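Local coordinates for Lin0012 protein (Listeria innocua, PDB 3K17), which probably phosphorylates phosphomevalonate with ATP as a GHMP-family kinase in the mevalonate route to isopentenyl diphosphate, at residues A148-L153 with K190-F195. Sequence-based numbering, arbitrary orientation.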
loop_
_atom_site.group_PDB
_atom_site.type_symbol
_atom_site.label_atom_id
_atom_site.label_comp_id
_atom_site.label_asym_id
_atom_site.label_seq_id
_atom_site.Cartn_x
_atom_site.Cartn_y
_atom_site.Cartn_z
ATOM N N ALA A 148 23.767 -20.414 -14.873
ATOM C CA ALA A 148 24.234 -19.789 -13.643
ATOM C C ALA A 148 24.476 -18.290 -13.805
ATOM O O ALA A 148 24.177 -17.499 -12.896
ATOM C CB ALA A 148 25.510 -20.481 -13.161
ATOM N N ALA A 149 25.015 -17.898 -14.956
ATOM C CA ALA A 149 25.297 -16.493 -15.233
ATOM C C ALA A 149 24.020 -15.662 -15.395
ATOM O O ALA A 149 23.926 -14.551 -14.862
ATOM C CB ALA A 149 26.163 -16.367 -16.487
ATOM N N LEU A 150 23.051 -16.186 -16.143
ATOM C CA LEU A 150 21.785 -15.478 -16.334
ATOM C C LEU A 150 21.107 -15.319 -14.978
ATOM O O LEU A 150 20.606 -14.251 -14.648
ATOM C CB LEU A 150 20.848 -16.260 -17.258
ATOM C CG LEU A 150 21.162 -16.283 -18.756
ATOM C CD1 LEU A 150 20.137 -17.133 -19.495
ATOM C CD2 LEU A 150 21.149 -14.858 -19.292
ATOM N N SER A 151 21.090 -16.398 -14.203
ATOM C CA SER A 151 20.470 -16.386 -12.882
ATOM C C SER A 151 21.083 -15.306 -11.999
ATOM O O SER A 151 20.384 -14.436 -11.478
ATOM C CB SER A 151 20.647 -17.751 -12.200
ATOM O OG SER A 151 20.073 -17.763 -10.896
ATOM N N HIS A 152 22.400 -15.364 -11.851
ATOM C CA HIS A 152 23.118 -14.436 -10.999
ATOM C C HIS A 152 23.068 -12.974 -11.437
ATOM O O HIS A 152 22.963 -12.085 -10.597
ATOM C CB HIS A 152 24.574 -14.893 -10.853
ATOM C CG HIS A 152 25.303 -14.239 -9.720
ATOM N ND1 HIS A 152 25.857 -12.980 -9.815
ATOM C CD2 HIS A 152 25.552 -14.665 -8.458
ATOM C CE1 HIS A 152 26.420 -12.659 -8.662
ATOM N NE2 HIS A 152 26.247 -13.664 -7.821
ATOM N N LEU A 153 23.122 -12.715 -12.738
ATOM C CA LEU A 153 23.110 -11.330 -13.189
ATOM C C LEU A 153 21.765 -10.631 -12.965
ATOM O O LEU A 153 21.741 -9.466 -12.585
ATOM C CB LEU A 153 23.554 -11.234 -14.655
ATOM C CG LEU A 153 22.627 -11.470 -15.841
ATOM C CD1 LEU A 153 21.711 -10.265 -16.030
ATOM C CD2 LEU A 153 23.485 -11.675 -17.100
ATOM N N LYS A 190 13.903 -13.265 -26.143
ATOM C CA LYS A 190 14.445 -14.571 -26.530
ATOM C C LYS A 190 14.154 -15.599 -25.449
ATOM O O LYS A 190 14.138 -15.265 -24.270
ATOM C CB LYS A 190 15.962 -14.487 -26.751
ATOM C CG LYS A 190 16.380 -13.671 -27.972
ATOM C CD LYS A 190 15.980 -14.389 -29.260
ATOM C CE LYS A 190 16.451 -13.643 -30.504
ATOM N NZ LYS A 190 16.055 -14.357 -31.758
ATOM N N SER A 191 13.919 -16.847 -25.841
ATOM C CA SER A 191 13.648 -17.885 -24.859
ATOM C C SER A 191 14.960 -18.328 -24.226
ATOM O O SER A 191 16.045 -18.041 -24.743
ATOM C CB SER A 191 12.977 -19.098 -25.504
ATOM O OG SER A 191 13.927 -19.893 -26.204
ATOM N N LEU A 192 14.855 -19.023 -23.102
ATOM C CA LEU A 192 16.021 -19.532 -22.407
ATOM C C LEU A 192 16.690 -20.587 -23.303
ATOM O O LEU A 192 17.918 -20.693 -23.355
ATOM C CB LEU A 192 15.588 -20.159 -21.081
ATOM C CG LEU A 192 16.688 -20.770 -20.218
ATOM C CD1 LEU A 192 17.691 -19.693 -19.845
ATOM C CD2 LEU A 192 16.072 -21.402 -18.980
ATOM N N GLU A 193 15.874 -21.358 -24.017
ATOM C CA GLU A 193 16.397 -22.398 -24.902
ATOM C C GLU A 193 17.267 -21.791 -25.994
ATOM O O GLU A 193 18.271 -22.375 -26.393
ATOM C CB GLU A 193 15.254 -23.194 -25.541
ATOM C CG GLU A 193 15.739 -24.321 -26.450
ATOM C CD GLU A 193 14.600 -25.131 -27.052
ATOM O OE1 GLU A 193 13.656 -24.511 -27.587
ATOM O OE2 GLU A 193 14.655 -26.383 -26.995
ATOM N N TRP A 194 16.876 -20.614 -26.469
ATOM C CA TRP A 194 17.625 -19.919 -27.504
ATOM C C TRP A 194 18.970 -19.457 -26.945
ATOM O O TRP A 194 19.991 -19.496 -27.633
ATOM C CB TRP A 194 16.834 -18.705 -28.004
ATOM C CG TRP A 194 17.524 -17.944 -29.092
ATOM C CD1 TRP A 194 17.440 -18.169 -30.438
ATOM C CD2 TRP A 194 18.456 -16.873 -28.923
ATOM N NE1 TRP A 194 18.267 -17.302 -31.119
ATOM C CE2 TRP A 194 18.902 -16.496 -30.212
ATOM C CE3 TRP A 194 18.961 -16.193 -27.805
ATOM C CZ2 TRP A 194 19.829 -15.471 -30.411
ATOM C CZ3 TRP A 194 19.886 -15.172 -28.004
ATOM C CH2 TRP A 194 20.308 -14.822 -29.300
ATOM N N PHE A 195 18.962 -19.013 -25.693
ATOM C CA PHE A 195 20.182 -18.542 -25.040
ATOM C C PHE A 195 21.199 -19.664 -24.872
ATOM O O PHE A 195 22.403 -19.438 -24.990
ATOM C CB PHE A 195 19.854 -17.956 -23.656
ATOM C CG PHE A 195 19.553 -16.481 -23.668
ATOM C CD1 PHE A 195 20.548 -15.562 -23.991
ATOM C CD2 PHE A 195 18.293 -16.009 -23.309
ATOM C CE1 PHE A 195 20.299 -14.190 -23.951
ATOM C CE2 PHE A 195 18.025 -14.634 -23.264
ATOM C CZ PHE A 195 19.029 -13.720 -23.583
#
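Leu150 reaches across to Leu192 and Phe195 through a single methyl group. Its CD1 lies 3.6 Å from CD1 of Leu192, close van der Waals contact, and 4.3 Å from CB of Phe195, a looser touch. No hydrogen bond crosses between 148-153 and 190-195, and the buried surface sums to just 108 Å², so the evidence is for a small, wholly apolar meeting of helices.

The torsions account for the choice of atoms. In Leu150, CG stands anti to the carbonyl carbon (chi1 -74°) and chi2 is extended, which carries CD1 outward along a side chain already aimed at the other helix. Leu192 starts out less directly: CG runs anti to its backbone N (chi1 179°), and the second torsion, far from extended, then turns CD1 toward Leu150. The two side chains run antiparallel, meeting only at their CD1 methyls. The CB bond of Phe195 is directed at the Leu150 helix, and the methyl meets CB and the adjoining ring atoms CG and CD2, approaching the ring obliquely.

The short helix presenting these residues has an N-cap at Ser191, whose OG accepts from Trp194 N at 3.0 Å with an N-H...O angle of 150°. On the same segment, the Lys190 CD methylene sits on the middle of the Trp194 ring, 3.5 Å from its plane, while Trp194 CE3 lies over the periphery of one Phe195 face.

Both leucines also touch Ile84, so helices 76-91, 141-156 and 192-197 meet around these side chains; 148-153 falls in the GHMP kinase N-terminal family region. Helix 180-187 adds Val183 against Leu150 and Leu187 against Phe195, and Ala188 of a second subunit packs on Leu192. Helix 192-197 then leads toward strand 204-208 of the mixed sheet.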